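Local coordinates for Lmo0794 protein (Listeria monocytogenes, PDB 3EW7) that is of uncertain function but probably binds NAD(P) in a Rossmann-type domain and may act as an oxidoreductase related to the biliverdin reductase B-like family, at residues S95-V100 with S149-S154; Q48-D53 with D67-S72. The protein carries 3 engineered substitutions. One frame throughout, in Å; residues are numbered along the deposited sequence.

Contact 1: residues S95-V100 with S149-S154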
loop_
_atom_site.group_PDB
_atom_site.type_symbol
_atom_site.label_atom_id
_atom_site.label_comp_id
_atom_site.label_asym_id
_atom_site.label_seq_id
_atom_site.Cartn_x
_atom_site.Cartn_y
_atom_site.Cartn_z
ATOM N N SER A 95 0.798 -8.102 -13.812
ATOM C CA SER A 95 -0.484 -8.529 -13.240
ATOM C C SER A 95 -1.206 -7.532 -12.305
ATOM O O SER A 95 -2.376 -7.205 -12.616
ATOM C CB SER A 95 -0.262 -9.905 -12.534
ATOM O OG SER A 95 0.803 -9.754 -11.622
ATOM N N PRO A 96 -0.729 -7.307 -11.065
ATOM C CA PRO A 96 -1.430 -6.304 -10.265
ATOM C C PRO A 96 -0.337 -5.252 -10.245
ATOM O O PRO A 96 0.841 -5.574 -10.426
ATOM C CB PRO A 96 -1.566 -6.946 -8.876
ATOM C CG PRO A 96 -1.725 -8.283 -9.143
ATOM C CD PRO A 96 -0.591 -8.483 -10.167
ATOM N N ARG A 97 -0.697 -4.010 -10.024
ATOM C CA ARG A 97 0.309 -2.969 -9.929
ATOM C C ARG A 97 0.604 -2.932 -8.434
ATOM O O ARG A 97 -0.327 -3.007 -7.632
ATOM C CB ARG A 97 -0.291 -1.641 -10.388
ATOM C CG ARG A 97 0.705 -0.547 -10.569
ATOM C CD ARG A 97 0.031 0.653 -11.152
ATOM N NE ARG A 97 0.821 1.836 -10.872
ATOM C CZ ARG A 97 0.306 3.052 -10.848
ATOM N NH1 ARG A 97 -0.990 3.214 -11.094
ATOM N NH2 ARG A 97 1.077 4.093 -10.553
ATOM N N LEU A 98 1.877 -2.852 -8.044
ATOM C CA LEU A 98 2.142 -2.800 -6.616
ATOM C C LEU A 98 2.418 -1.355 -6.249
ATOM O O LEU A 98 3.421 -0.790 -6.673
ATOM C CB LEU A 98 3.341 -3.661 -6.227
ATOM C CG LEU A 98 3.601 -3.673 -4.717
ATOM C CD1 LEU A 98 2.446 -4.349 -3.986
ATOM C CD2 LEU A 98 4.899 -4.382 -4.428
ATOM N N LEU A 99 1.513 -0.761 -5.481
ATOM C CA LEU A 99 1.650 0.622 -5.044
ATOM C C LEU A 99 2.132 0.604 -3.585
ATOM O O LEU A 99 1.409 0.171 -2.686
ATOM C CB LEU A 99 0.292 1.326 -5.139
ATOM C CG LEU A 99 0.160 2.854 -5.151
ATOM C CD1 LEU A 99 1.314 3.517 -4.420
ATOM C CD2 LEU A 99 0.139 3.330 -6.586
ATOM N N VAL A 100 3.353 1.069 -3.355
ATOM C CA VAL A 100 3.912 1.087 -2.006
ATOM C C VAL A 100 3.768 2.473 -1.382
ATOM O O VAL A 100 4.234 3.463 -1.933
ATOM C CB VAL A 100 5.401 0.686 -2.032
ATOM C CG1 VAL A 100 5.848 0.250 -0.658
ATOM C CG2 VAL A 100 5.613 -0.430 -3.036
ATOM N N SER A 149 5.461 -4.515 -12.232
ATOM C CA SER A 149 4.797 -3.230 -12.135
ATOM C C SER A 149 4.685 -2.702 -10.703
ATOM O O SER A 149 3.961 -3.264 -9.876
ATOM C CB SER A 149 3.415 -3.335 -12.766
ATOM O OG SER A 149 2.850 -2.050 -12.903
ATOM N N TRP A 150 5.385 -1.607 -10.417
ATOM C CA TRP A 150 5.356 -1.026 -9.077
ATOM C C TRP A 150 5.426 0.499 -9.065
ATOM O O TRP A 150 5.800 1.132 -10.056
ATOM C CB TRP A 150 6.533 -1.550 -8.262
ATOM C CG TRP A 150 7.842 -1.113 -8.831
ATOM C CD1 TRP A 150 8.516 -1.680 -9.865
ATOM C CD2 TRP A 150 8.604 0.033 -8.436
ATOM N NE1 TRP A 150 9.654 -0.961 -10.144
ATOM C CE2 TRP A 150 9.730 0.100 -9.281
ATOM C CE3 TRP A 150 8.441 1.015 -7.447
ATOM C CZ2 TRP A 150 10.692 1.108 -9.170
ATOM C CZ3 TRP A 150 9.399 2.018 -7.339
ATOM C CH2 TRP A 150 10.510 2.053 -8.199
ATOM N N THR A 151 5.064 1.078 -7.923
ATOM C CA THR A 151 5.130 2.522 -7.714
ATOM C C THR A 151 5.268 2.792 -6.227
ATOM O O THR A 151 4.551 2.218 -5.411
ATOM C CB THR A 151 3.876 3.274 -8.203
ATOM O OG1 THR A 151 3.755 3.159 -9.624
ATOM C CG2 THR A 151 3.988 4.743 -7.846
ATOM N N TYR A 152 6.207 3.661 -5.874
ATOM C CA TYR A 152 6.405 4.008 -4.479
ATOM C C TYR A 152 5.945 5.452 -4.319
ATOM O O TYR A 152 6.434 6.347 -5.011
ATOM C CB TYR A 152 7.874 3.886 -4.092
ATOM C CG TYR A 152 8.096 3.769 -2.597
ATOM C CD1 TYR A 152 8.302 2.524 -2.002
ATOM C CD2 TYR A 152 8.058 4.900 -1.772
ATOM C CE1 TYR A 152 8.462 2.408 -0.632
ATOM C CE2 TYR A 152 8.213 4.793 -0.396
ATOM C CZ TYR A 152 8.415 3.544 0.169
ATOM O OH TYR A 152 8.563 3.421 1.528
ATOM N N ILE A 153 5.000 5.672 -3.409
ATOM C CA ILE A 153 4.472 7.014 -3.177
ATOM C C ILE A 153 4.804 7.595 -1.796
ATOM O O ILE A 153 4.649 6.927 -0.767
ATOM C CB ILE A 153 2.932 7.044 -3.389
ATOM C CG1 ILE A 153 2.424 8.482 -3.304
ATOM C CG2 ILE A 153 2.236 6.167 -2.360
ATOM C CD1 ILE A 153 0.951 8.612 -3.611
ATOM N N SER A 154 5.276 8.840 -1.804
ATOM C CA SER A 154 5.627 9.567 -0.590
ATOM C C SER A 154 4.750 10.807 -0.485
ATOM O O SER A 154 4.382 11.410 -1.492
ATOM C CB SER A 154 7.098 9.990 -0.616
ATOM O OG SER A 154 7.954 8.872 -0.465
#

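Contact 2: residues Q48-D53 with D67-S72. Engineered in segment 67-72: Ile71 (natural residue Val).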
loop_
_atom_site.group_PDB
_atom_site.type_symbol
_atom_site.label_atom_id
_atom_site.label_comp_id
_atom_site.label_asym_id
_atom_site.label_seq_id
_atom_site.Cartn_x
_atom_site.Cartn_y
_atom_site.Cartn_z
ATOM N N GLN A 48 -8.245 -12.507 4.756
ATOM C CA GLN A 48 -7.479 -12.486 5.994
ATOM C C GLN A 48 -6.179 -13.227 5.783
ATOM O O GLN A 48 -6.148 -14.455 5.813
ATOM C CB GLN A 48 -8.246 -13.141 7.137
ATOM C CG GLN A 48 -7.469 -13.116 8.445
ATOM C CD GLN A 48 -8.346 -13.384 9.652
ATOM O OE1 GLN A 48 -8.403 -14.505 10.162
ATOM N NE2 GLN A 48 -9.044 -12.352 10.113
ATOM N N LYS A 49 -5.106 -12.475 5.570
ATOM C CA LYS A 49 -3.804 -13.078 5.337
ATOM C C LYS A 49 -2.703 -12.081 5.664
ATOM O O LYS A 49 -2.793 -10.909 5.311
ATOM C CB LYS A 49 -3.701 -13.508 3.873
ATOM C CG LYS A 49 -3.259 -14.940 3.658
ATOM C CD LYS A 49 -3.757 -15.440 2.305
ATOM C CE LYS A 49 -3.486 -16.925 2.084
ATOM N NZ LYS A 49 -2.092 -17.207 1.635
ATOM N N ASP A 50 -1.669 -12.529 6.357
ATOM C CA ASP A 50 -0.583 -11.623 6.664
ATOM C C ASP A 50 0.169 -11.439 5.363
ATOM O O ASP A 50 0.153 -12.315 4.504
ATOM C CB ASP A 50 0.347 -12.205 7.723
ATOM C CG ASP A 50 1.599 -11.364 7.919
ATOM O OD1 ASP A 50 1.482 -10.169 8.298
ATOM O OD2 ASP A 50 2.706 -11.904 7.686
ATOM N N ILE A 51 0.829 -10.297 5.225
ATOM C CA ILE A 51 1.570 -9.972 4.020
ATOM C C ILE A 51 2.571 -11.065 3.623
ATOM O O ILE A 51 2.685 -11.437 2.453
ATOM C CB ILE A 51 2.284 -8.612 4.207
ATOM C CG1 ILE A 51 2.866 -8.131 2.887
ATOM C CG2 ILE A 51 3.353 -8.727 5.275
ATOM C CD1 ILE A 51 3.394 -6.727 2.964
ATOM N N PHE A 52 3.273 -11.596 4.611
ATOM C CA PHE A 52 4.277 -12.622 4.374
ATOM C C PHE A 52 3.755 -13.914 3.766
ATOM O O PHE A 52 4.511 -14.646 3.129
ATOM C CB PHE A 52 5.008 -12.920 5.681
ATOM C CG PHE A 52 6.012 -11.878 6.049
ATOM C CD1 PHE A 52 7.206 -11.777 5.347
ATOM C CD2 PHE A 52 5.746 -10.957 7.056
ATOM C CE1 PHE A 52 8.124 -10.774 5.638
ATOM C CE2 PHE A 52 6.668 -9.938 7.357
ATOM C CZ PHE A 52 7.858 -9.851 6.645
ATOM N N ASP A 53 2.467 -14.189 3.950
ATOM C CA ASP A 53 1.862 -15.412 3.427
ATOM C C ASP A 53 1.203 -15.236 2.072
ATOM O O ASP A 53 0.668 -16.192 1.511
ATOM C CB ASP A 53 0.803 -15.949 4.390
ATOM C CG ASP A 53 1.322 -16.110 5.792
ATOM O OD1 ASP A 53 2.435 -16.659 5.955
ATOM O OD2 ASP A 53 0.605 -15.692 6.726
ATOM N N ASP A 67 0.297 -1.398 -0.930
ATOM C CA ASP A 67 1.044 -1.886 0.214
ATOM C C ASP A 67 1.118 -0.779 1.257
ATOM O O ASP A 67 1.987 0.099 1.198
ATOM C CB ASP A 67 2.459 -2.328 -0.193
ATOM C CG ASP A 67 3.258 -2.891 0.985
ATOM O OD1 ASP A 67 2.674 -3.058 2.080
ATOM O OD2 ASP A 67 4.466 -3.172 0.814
ATOM N N ALA A 68 0.172 -0.808 2.187
ATOM C CA ALA A 68 0.138 0.166 3.257
ATOM C C ALA A 68 0.399 -0.629 4.530
ATOM O O ALA A 68 -0.424 -0.681 5.450
ATOM C CB ALA A 68 -1.205 0.832 3.306
ATOM N N TYR A 69 1.557 -1.273 4.559
ATOM C CA TYR A 69 1.966 -2.089 5.685
ATOM C C TYR A 69 2.537 -1.225 6.795
ATOM O O TYR A 69 3.166 -0.195 6.533
ATOM C CB TYR A 69 3.022 -3.079 5.224
ATOM C CG TYR A 69 3.461 -4.068 6.271
ATOM C CD1 TYR A 69 2.637 -5.130 6.637
ATOM C CD2 TYR A 69 4.733 -3.986 6.846
ATOM C CE1 TYR A 69 3.071 -6.096 7.541
ATOM C CE2 TYR A 69 5.174 -4.942 7.752
ATOM C CZ TYR A 69 4.340 -5.993 8.089
ATOM O OH TYR A 69 4.780 -6.963 8.954
ATOM N N GLY A 70 2.324 -1.657 8.035
ATOM C CA GLY A 70 2.840 -0.921 9.176
ATOM C C GLY A 70 1.759 -0.364 10.082
ATOM O O GLY A 70 1.649 0.847 10.248
ATOM N N ILE A 71 0.966 -1.258 10.669
ATOM C CA ILE A 71 -0.126 -0.872 11.559
ATOM C C ILE A 71 0.278 -0.951 13.029
ATOM O O ILE A 71 -0.424 -0.437 13.903
ATOM C CB ILE A 71 -1.336 -1.801 11.371
ATOM C CG1 ILE A 71 -1.737 -1.827 9.893
ATOM C CG2 ILE A 71 -2.500 -1.339 12.261
ATOM C CD1 ILE A 71 -2.662 -2.988 9.520
ATOM N N SER A 72 1.409 -1.598 13.296
ATOM C CA SER A 72 1.873 -1.776 14.668
ATOM C C SER A 72 3.397 -1.744 14.787
ATOM O O SER A 72 4.111 -1.718 13.787
ATOM C CB SER A 72 1.357 -3.104 15.203
ATOM O OG SER A 72 2.056 -4.161 14.579
#

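Contact 1: residues S95-V100 with S149-S154
Four backbone hydrogen bonds run between Leu98 to Val100 and Ser149 to Ile153. Leu98 N donates to Ser149 O and Thr151 N returns to Leu98 O, both at 2.8 Å; Val100 N then reaches Thr151 O and Ile153 N reaches Val100 O, with N-H...O angles of 168° and 172°. The CA-H groups of Trp150, Leu99 and Tyr152 add contacts to the same carbonyls. This is the parallel ladder of two neighbouring inner strands, 97-101 and 150-154, of the Rossmann-type sheet, joined by a crossover that includes helix 131-142. The axes of the short segments 97-100 and 150-154 approach to 4.6 Å and differ by 18° in direction.

Among side chains the polar link is Arg97 to Thr151. Extended from CG to NE, the arginine brings NH2 within 3.0 Å of Thr151 OG1, which lies in the guanidinium plane at its edge; NE adds a weak bond to the same oxygen. NH2 also makes a salt bridge to Glu197, while Thr151 OG1 hydrogen-bonds to His203 O.

Apolar contacts lie on both faces of the sheet. Beside Arg97 and Thr151, Leu99 CD1 touches Ile153 CG2 at 3.5 Å. On the face of Leu98 and Trp150, Val100 CG1 sits 3.4 Å from Tyr152 CE1, at the CD1-CE1 side of the ring. Tyr152 OH is hydrogen-bonded to Gln137 OE1 of helix 131-142.

Contact 2: residues Q48-D53 with D67-S72
Two loops that leave the C-terminal ends of parallel strands in a Rossmann-type fold meet here, one after strand 45-48 and the other after strand 64-67; in this fold the dinucleotide usually binds at that end of the sheet. Ile51 and Tyr69 carry the contact. Ile51 CG2 comes within 3.5 Å of Tyr69 CE1 and lies 3.9 Å from Tyr69 CD1; the methyl branch approaches the ring obliquely, by its CD1-CE1 bond. The other branch, with CG1 anti to the backbone N (chi1 -170°), reaches toward the end of strand 64-67, where Ile51 CD1 is 3.8 Å from Asp67 OD1.

An Asx turn shapes the first loop: Phe52 N donates to Asp50 OD2 at 3.1 Å, approaching from well above the carboxylate plane, and Asp53 N bonds to Asp50 O as the chain enters the 3-10 turn 51-53. Asp50 OD1 lies near the plane of the Tyr69 ring at its edge. Ser82 of helix 79-90 touches Ile51, Phe52 and Tyr69, and His79 meets the Tyr69 ring edge-to-face. Across the tyrosine's far end, the Phe52 side chain crosses at about a right angle, its CE2 3.9 Å from Tyr69 OH.

How the contacts relate
Contact 1 lies within the Rossmann-type sheet and contact 2 in loops that follow two of its strands; their centres are about 15 Å apart, on opposite sides of the chain's centre. Strand 64-67 is the connection: it lies beside strand 97-101, and its last residue, Asp67, opens a segment of contact 2. A probable backbone hydrogen bond joins Asp67 N to Leu99 O at 2.6 Å. Side chains meet there too, with Val100 CG1 4.0 Å from Asp67 OD2. Contact 1 thus pairs strands within the sheet, whereas contact 2 joins loops at the C-terminal ends of its strands, the side where a nucleotide would be expected by analogy with the fold.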